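Local coordinates for protein hydrolase, haloacid dehalogenase-like family (Porphyromonas gingivalis, PDB 2I6X) that is a predicted hydrolase of the haloacid dehalogenase superfamily whose substrate is not established, at residues 165-177 against 185-197. Numbering follows the deposited sequence.
Sequences MKPEETLFIDDGP and RLGFHTYCPDNGE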
HETATM    1  N   MSE A 165      13.803 -13.704   0.328  1.00 65.30           N
HETATM    2  CA  MSE A 165      14.463 -12.722   1.181  1.00 68.06           C
HETATM    3  C   MSE A 165      14.653 -13.244   2.605  1.00 65.33           C
HETATM    4  O   MSE A 165      13.735 -13.818   3.209  1.00 64.67           O
HETATM    5  CB  MSE A 165      13.678 -11.409   1.193  1.00 67.33           C
HETATM    6  CG  MSE A 165      12.315 -11.502   1.869  1.00 69.72           C
HETATM    7 SE   MSE A 165      11.337  -9.809   1.828  1.00 79.95          SE
HETATM    8  CE  MSE A 165      11.125  -9.501  -0.083  1.00 69.27           C
ATOM      9  N   LYS A 166      15.865 -13.073   3.120  1.00 64.27           N
ATOM     10  CA  LYS A 166      16.145 -13.265   4.545  1.00 62.83           C
ATOM     11  C   LYS A 166      15.717 -11.999   5.301  1.00 61.81           C
ATOM     12  O   LYS A 166      16.150 -10.886   4.954  1.00 61.99           O
ATOM     13  CB  LYS A 166      17.631 -13.559   4.755  1.00 62.72           C
ATOM     14  CG  LYS A 166      18.107 -14.789   4.009  1.00 63.99           C
ATOM     15  CD  LYS A 166      19.504 -15.200   4.400  1.00 67.37           C
ATOM     16  CE  LYS A 166      20.102 -16.107   3.344  1.00 69.58           C
ATOM     17  NZ  LYS A 166      21.447 -16.631   3.743  1.00 70.31           N
ATOM     18  N   PRO A 167      14.823 -12.146   6.296  1.00 60.73           N
ATOM     19  CA  PRO A 167      14.390 -10.972   7.089  1.00 59.60           C
ATOM     20  C   PRO A 167      15.542 -10.145   7.678  1.00 59.94           C
ATOM     21  O   PRO A 167      15.487  -8.915   7.676  1.00 58.99           O
ATOM     22  CB  PRO A 167      13.504 -11.584   8.184  1.00 58.65           C
ATOM     23  CG  PRO A 167      13.006 -12.863   7.576  1.00 59.52           C
ATOM     24  CD  PRO A 167      14.132 -13.383   6.721  1.00 60.01           C
ATOM     25  N   GLU A 168      16.598 -10.799   8.163  1.00 61.01           N
ATOM     26  CA  GLU A 168      17.689 -10.035   8.740  1.00 61.57           C
ATOM     27  C   GLU A 168      18.538  -9.307   7.696  1.00 61.17           C
ATOM     28  O   GLU A 168      19.437  -8.548   8.040  1.00 61.17           O
ATOM     29  CB  GLU A 168      18.545 -10.876   9.674  1.00 61.67           C
ATOM     30  CG  GLU A 168      19.460 -11.866   8.977  1.00 65.70           C
ATOM     31  CD  GLU A 168      18.817 -13.238   8.788  1.00 69.85           C
ATOM     32  OE1 GLU A 168      19.601 -14.230   8.815  1.00 69.52           O
ATOM     33  OE2 GLU A 168      17.544 -13.303   8.634  1.00 69.90           O
ATOM     34  N   GLU A 169      18.249  -9.527   6.423  1.00 60.66           N
ATOM     35  CA  GLU A 169      18.949  -8.812   5.367  1.00 59.86           C
ATOM     36  C   GLU A 169      18.017  -7.827   4.674  1.00 59.47           C
ATOM     37  O   GLU A 169      18.355  -7.259   3.643  1.00 59.05           O
ATOM     38  CB  GLU A 169      19.508  -9.794   4.349  1.00 59.91           C
ATOM     39  CG  GLU A 169      20.549 -10.752   4.914  1.00 60.08           C
ATOM     40  CD  GLU A 169      21.230 -11.557   3.823  1.00 61.64           C
ATOM     41  OE1 GLU A 169      20.669 -11.642   2.704  1.00 61.70           O
ATOM     42  OE2 GLU A 169      22.333 -12.094   4.076  1.00 63.45           O
ATOM     43  N   THR A 170      16.843  -7.629   5.249  1.00 59.18           N
ATOM     44  CA  THR A 170      15.798  -6.859   4.592  1.00 59.27           C
ATOM     45  C   THR A 170      15.403  -5.644   5.416  1.00 59.87           C
ATOM     46  O   THR A 170      15.204  -5.758   6.619  1.00 60.06           O
ATOM     47  CB  THR A 170      14.548  -7.747   4.312  1.00 58.79           C
ATOM     48  OG1 THR A 170      14.965  -8.949   3.634  1.00 58.52           O
ATOM     49  CG2 THR A 170      13.557  -7.014   3.466  1.00 55.69           C
ATOM     50  N   LEU A 171      15.291  -4.486   4.759  1.00 60.33           N
ATOM     51  CA  LEU A 171      14.769  -3.280   5.404  1.00 60.82           C
ATOM     52  C   LEU A 171      13.305  -3.073   5.016  1.00 60.99           C
ATOM     53  O   LEU A 171      12.988  -3.033   3.837  1.00 61.08           O
ATOM     54  CB  LEU A 171      15.633  -2.070   5.038  1.00 60.41           C
ATOM     55  CG  LEU A 171      15.197  -0.690   5.510  1.00 61.20           C
ATOM     56  CD1 LEU A 171      15.162  -0.620   7.041  1.00 59.91           C
ATOM     57  CD2 LEU A 171      16.145   0.368   4.926  1.00 60.96           C
ATOM     58  N   PHE A 172      12.414  -2.980   6.007  1.00 61.93           N
ATOM     59  CA  PHE A 172      10.950  -2.860   5.783  1.00 62.27           C
ATOM     60  C   PHE A 172      10.491  -1.463   6.150  1.00 62.49           C
ATOM     61  O   PHE A 172      10.692  -1.017   7.286  1.00 62.89           O
ATOM     62  CB  PHE A 172      10.196  -3.925   6.604  1.00 62.16           C
ATOM     63  CG  PHE A 172       8.660  -3.828   6.525  1.00 63.38           C
ATOM     64  CD1 PHE A 172       7.973  -4.207   5.366  1.00 65.20           C
ATOM     65  CD2 PHE A 172       7.913  -3.390   7.625  1.00 62.47           C
ATOM     66  CE1 PHE A 172       6.542  -4.138   5.291  1.00 65.10           C
ATOM     67  CE2 PHE A 172       6.513  -3.321   7.577  1.00 64.75           C
ATOM     68  CZ  PHE A 172       5.814  -3.694   6.403  1.00 64.24           C
ATOM     69  N   ILE A 173       9.926  -0.736   5.179  1.00 63.85           N
ATOM     70  CA  ILE A 173       9.580   0.689   5.369  1.00 62.01           C
ATOM     71  C   ILE A 173       8.074   0.832   5.302  1.00 63.52           C
ATOM     72  O   ILE A 173       7.461   0.695   4.227  1.00 64.32           O
ATOM     73  CB  ILE A 173      10.330   1.606   4.370  1.00 62.72           C
ATOM     74  CG1 ILE A 173      11.845   1.349   4.430  1.00 60.59           C
ATOM     75  CG2 ILE A 173       9.994   3.120   4.609  1.00 60.18           C
ATOM     76  CD1 ILE A 173      12.656   1.926   3.238  1.00 58.90           C
ATOM     77  N   ASP A 174       7.459   1.058   6.463  1.00 63.87           N
ATOM     78  CA  ASP A 174       5.986   1.088   6.570  1.00 64.43           C
ATOM     79  C   ASP A 174       5.603   2.080   7.660  1.00 64.37           C
ATOM     80  O   ASP A 174       6.240   2.115   8.689  1.00 65.04           O
ATOM     81  CB  ASP A 174       5.428  -0.306   6.876  1.00 63.76           C
ATOM     82  CG  ASP A 174       3.918  -0.456   6.580  1.00 66.05           C
ATOM     83  OD1 ASP A 174       3.126   0.454   6.882  1.00 69.57           O
ATOM     84  OD2 ASP A 174       3.491  -1.522   6.062  1.00 67.18           O
ATOM     85  N   ASP A 175       4.563   2.870   7.415  1.00 64.05           N
ATOM     86  CA  ASP A 175       4.104   3.910   8.326  1.00 64.91           C
ATOM     87  C   ASP A 175       3.097   3.353   9.317  1.00 63.93           C
ATOM     88  O   ASP A 175       2.658   4.061  10.226  1.00 64.01           O
ATOM     89  CB  ASP A 175       3.454   5.074   7.525  1.00 65.79           C
ATOM     90  CG  ASP A 175       2.235   4.607   6.663  1.00 67.94           C
ATOM     91  OD1 ASP A 175       2.314   3.555   5.947  1.00 70.60           O
ATOM     92  OD2 ASP A 175       1.199   5.316   6.704  1.00 71.41           O
ATOM     93  N   GLY A 176       2.716   2.095   9.111  1.00 63.19           N
ATOM     94  CA  GLY A 176       1.781   1.386   9.977  1.00 61.60           C
ATOM     95  C   GLY A 176       2.457   0.732  11.153  1.00 61.14           C
ATOM     96  O   GLY A 176       3.157  -0.284  10.993  1.00 62.36           O
ATOM     97  N   PRO A 177       2.236   1.284  12.359  1.00 60.66           N
ATOM     98  CA  PRO A 177       2.801   0.715  13.580  1.00 59.90           C
ATOM     99  C   PRO A 177       2.601  -0.797  13.730  1.00 61.00           C
ATOM    100  O   PRO A 177       3.546  -1.492  14.100  1.00 60.79           O
ATOM    101  CB  PRO A 177       2.098   1.509  14.684  1.00 59.53           C
ATOM    102  CG  PRO A 177       1.896   2.904  14.031  1.00 58.74           C
ATOM    103  CD  PRO A 177       1.472   2.539  12.625  1.00 60.13           C
ATOM    104  N   ARG A 185       8.921  -8.698  14.672  0.50 61.94           N
ATOM    105  CA  ARG A 185       8.673 -10.006  15.264  0.50 61.57           C
ATOM    106  C   ARG A 185       9.296 -11.105  14.376  0.50 61.57           C
ATOM    107  O   ARG A 185       9.864 -12.075  14.867  0.50 61.46           O
ATOM    108  CB  ARG A 185       7.161 -10.178  15.303  0.50 61.75           C
ATOM    109  CG  ARG A 185       6.518 -10.567  16.598  0.50 60.69           C
ATOM    110  CD  ARG A 185       5.014 -10.320  16.426  0.50 58.84           C
ATOM    111  NE  ARG A 185       4.463  -9.239  17.259  0.50 55.31           N
ATOM    112  CZ  ARG A 185       3.534  -8.362  16.862  0.50 55.33           C
ATOM    113  NH1 ARG A 185       3.101  -7.428  17.712  0.50 56.05           N
ATOM    114  NH2 ARG A 185       3.055  -8.367  15.623  0.50 48.47           N
ATOM    115  N   LEU A 186       9.200 -10.908  13.061  1.00 61.35           N
ATOM    116  CA  LEU A 186       9.727 -11.817  12.074  1.00 61.30           C
ATOM    117  C   LEU A 186      11.224 -11.659  11.761  1.00 61.01           C
ATOM    118  O   LEU A 186      11.770 -12.446  10.979  1.00 61.01           O
ATOM    119  CB  LEU A 186       8.870 -11.705  10.789  1.00 60.83           C
ATOM    120  CG  LEU A 186       7.448 -12.239  11.020  1.00 59.49           C
ATOM    121  CD1 LEU A 186       6.590 -11.970   9.804  1.00 58.09           C
ATOM    122  CD2 LEU A 186       7.436 -13.746  11.436  1.00 56.07           C
ATOM    123  N   GLY A 187      11.869 -10.638  12.331  1.00 60.50           N
ATOM    124  CA  GLY A 187      13.307 -10.466  12.194  1.00 60.00           C
ATOM    125  C   GLY A 187      13.760  -9.429  11.173  1.00 60.80           C
ATOM    126  O   GLY A 187      14.969  -9.308  10.932  1.00 60.73           O
ATOM    127  N   PHE A 188      12.817  -8.675  10.586  1.00 60.62           N
ATOM    128  CA  PHE A 188      13.156  -7.549   9.693  1.00 61.56           C
ATOM    129  C   PHE A 188      13.806  -6.360  10.407  1.00 61.79           C
ATOM    130  O   PHE A 188      13.535  -6.114  11.582  1.00 61.82           O
ATOM    131  CB  PHE A 188      11.930  -7.036   8.917  1.00 60.61           C
ATOM    132  CG  PHE A 188      11.346  -8.041   7.965  1.00 62.41           C
ATOM    133  CD1 PHE A 188      11.679  -8.013   6.615  1.00 62.52           C
ATOM    134  CD2 PHE A 188      10.444  -9.016   8.414  1.00 61.36           C
ATOM    135  CE1 PHE A 188      11.143  -8.929   5.733  1.00 64.15           C
ATOM    136  CE2 PHE A 188       9.897  -9.940   7.539  1.00 62.13           C
ATOM    137  CZ  PHE A 188      10.247  -9.917   6.195  1.00 62.04           C
ATOM    138  N   HIS A 189      14.682  -5.658   9.679  1.00 62.18           N
ATOM    139  CA  HIS A 189      15.003  -4.250   9.949  1.00 62.91           C
ATOM    140  C   HIS A 189      13.802  -3.431   9.539  1.00 62.70           C
ATOM    141  O   HIS A 189      13.192  -3.713   8.511  1.00 61.76           O
ATOM    142  CB  HIS A 189      16.249  -3.805   9.190  1.00 62.93           C
ATOM    143  CG  HIS A 189      17.454  -4.599   9.565  1.00 63.97           C
ATOM    144  ND1 HIS A 189      18.193  -4.328  10.698  1.00 65.71           N
ATOM    145  CD2 HIS A 189      17.992  -5.717   9.020  1.00 65.14           C
ATOM    146  CE1 HIS A 189      19.157  -5.227  10.817  1.00 65.98           C
ATOM    147  NE2 HIS A 189      19.062  -6.077   9.808  1.00 66.02           N
ATOM    148  N   THR A 190      13.426  -2.469  10.376  1.00 62.86           N
ATOM    149  CA  THR A 190      12.253  -1.663  10.067  1.00 63.98           C
ATOM    150  C   THR A 190      12.584  -0.186  10.115  1.00 64.80           C
ATOM    151  O   THR A 190      13.552   0.233  10.767  1.00 63.90           O
ATOM    152  CB  THR A 190      11.011  -1.955  10.984  1.00 64.24           C
ATOM    153  OG1 THR A 190      11.331  -1.665  12.349  1.00 64.33           O
ATOM    154  CG2 THR A 190      10.507  -3.407  10.851  1.00 61.65           C
ATOM    155  N   TYR A 191      11.798   0.588   9.379  1.00 65.44           N
ATOM    156  CA  TYR A 191      11.771   2.044   9.543  1.00 66.81           C
ATOM    157  C   TYR A 191      10.319   2.510   9.405  1.00 66.88           C
ATOM    158  O   TYR A 191       9.626   2.049   8.524  1.00 66.97           O
ATOM    159  CB  TYR A 191      12.683   2.751   8.544  1.00 66.64           C
ATOM    160  CG  TYR A 191      12.717   4.240   8.791  1.00 68.26           C
ATOM    161  CD1 TYR A 191      13.588   4.786   9.736  1.00 68.70           C
ATOM    162  CD2 TYR A 191      11.857   5.105   8.100  1.00 68.67           C
ATOM    163  CE1 TYR A 191      13.606   6.139   9.983  1.00 68.45           C
ATOM    164  CE2 TYR A 191      11.861   6.455   8.338  1.00 67.26           C
ATOM    165  CZ  TYR A 191      12.737   6.974   9.280  1.00 68.69           C
ATOM    166  OH  TYR A 191      12.760   8.331   9.522  1.00 68.63           O
ATOM    167  N   CYS A 192       9.864   3.375  10.311  1.00 68.08           N
ATOM    168  CA  CYS A 192       8.460   3.808  10.357  1.00 68.17           C
ATOM    169  C   CYS A 192       8.371   5.302  10.064  1.00 68.22           C
ATOM    170  O   CYS A 192       8.458   6.129  10.970  1.00 67.57           O
ATOM    171  CB  CYS A 192       7.796   3.491  11.704  1.00 67.74           C
ATOM    172  SG  CYS A 192       5.960   3.605  11.674  1.00 69.78           S
ATOM    173  N   PRO A 193       8.200   5.650   8.782  1.00 68.51           N
ATOM    174  CA  PRO A 193       8.059   7.059   8.439  1.00 68.98           C
ATOM    175  C   PRO A 193       6.661   7.542   8.795  1.00 69.84           C
ATOM    176  O   PRO A 193       5.742   6.733   8.980  1.00 70.56           O
ATOM    177  CB  PRO A 193       8.244   7.073   6.914  1.00 68.52           C
ATOM    178  CG  PRO A 193       7.799   5.695   6.462  1.00 68.88           C
ATOM    179  CD  PRO A 193       8.082   4.752   7.611  1.00 68.04           C
ATOM    180  N   ASP A 194       6.509   8.846   8.924  1.00 70.80           N
ATOM    181  CA  ASP A 194       5.186   9.459   8.895  1.00 72.14           C
ATOM    182  C   ASP A 194       4.611   9.520   7.470  1.00 72.07           C
ATOM    183  O   ASP A 194       5.343   9.631   6.480  1.00 72.17           O
ATOM    184  CB  ASP A 194       5.212  10.883   9.496  1.00 71.79           C
ATOM    185  CG  ASP A 194       5.375  10.874  11.016  1.00 73.85           C
ATOM    186  OD1 ASP A 194       4.916   9.900  11.683  1.00 73.08           O
ATOM    187  OD2 ASP A 194       5.959  11.851  11.544  1.00 74.95           O
ATOM    188  N   ASN A 195       3.288   9.448   7.393  1.00 72.24           N
ATOM    189  CA  ASN A 195       2.571   9.834   6.204  1.00 71.99           C
ATOM    190  C   ASN A 195       3.019  11.260   5.785  1.00 72.36           C
ATOM    191  O   ASN A 195       2.763  12.240   6.511  1.00 72.11           O
ATOM    192  CB  ASN A 195       1.062   9.764   6.471  1.00 71.72           C
ATOM    193  CG  ASN A 195       0.251  10.207   5.276  1.00 72.94           C
ATOM    194  OD1 ASN A 195       0.529   9.788   4.162  1.00 73.65           O
ATOM    195  ND2 ASN A 195      -0.728  11.093   5.493  1.00 72.42           N
ATOM    196  N   GLY A 196       3.717  11.348   4.643  1.00 72.16           N
ATOM    197  CA  GLY A 196       4.197  12.614   4.095  1.00 72.01           C
ATOM    198  C   GLY A 196       5.632  13.027   4.436  1.00 72.42           C
ATOM    199  O   GLY A 196       6.103  14.084   3.996  1.00 71.75           O
ATOM    200  N   GLU A 197       6.343  12.205   5.205  1.00 72.07           N
ATOM    201  CA  GLU A 197       7.729  12.517   5.570  1.00 72.07           C
ATOM    202  C   GLU A 197       8.684  12.317   4.373  1.00 70.33           C
ATOM    203  O   GLU A 197       8.543  11.334   3.642  1.00 70.59           O
ATOM    204  CB  GLU A 197       8.146  11.601   6.716  1.00 71.86           C
ATOM    205  CG  GLU A 197       9.457  11.976   7.418  1.00 73.91           C
ATOM    206  CD  GLU A 197       9.875  10.898   8.427  1.00 75.17           C
ATOM    207  OE1 GLU A 197      11.103  10.666   8.604  1.00 79.63           O
ATOM    208  OE2 GLU A 197       8.972  10.259   9.023  1.00 79.39           O
TER
HETATM  209  O   HOH W   1       3.961   6.542  10.937  1.00 61.39           O
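Pro167 sets CB almost squarely over one face of the Phe188 ring, 3.9 Å from the ring centroid, a CH-pi contact. The selenium of Met165, a selenomethionine, meets the ring at its edge, 4.0 Å from CE1, while Thr170 lies alongside it, pointing the same way. With CG beside its own backbone N (chi1 -64°), Phe188 turns its ring in between Pro167 and Thr170, where Met159 of helix 153-163 and Ala183 of helix 177-185 add to the packing.

From here strands 170-173 and 189-191 run in parallel register. Phe172 N donates to His189 O at 2.7 Å, Tyr191 N to Phe172 O, and Asp174 N to Tyr191 O at 3.2 Å. The solvent side is looser: beside exposed Glu168, His189 NE2 makes a weak bond to Glu168 O (3.1 Å, 128° at the hydrogen), and at the far end, near exposed Cys192, a water links Asp175 O to Pro193 O.

Asp174 OD1 accepts from Gly176 N, an Asx turn leading into helix 177-185, and OD2 forms a salt bridge with Lys150. Strand 170-173, helix 177-185 and edge strand 189-191 make a beta-alpha-beta unit of the Rossmann-like HAD fold; Asp174 and Asp175, whose carboxylates both lie close to that of Asp11, are consistent with the acidic pair of the family's fourth motif.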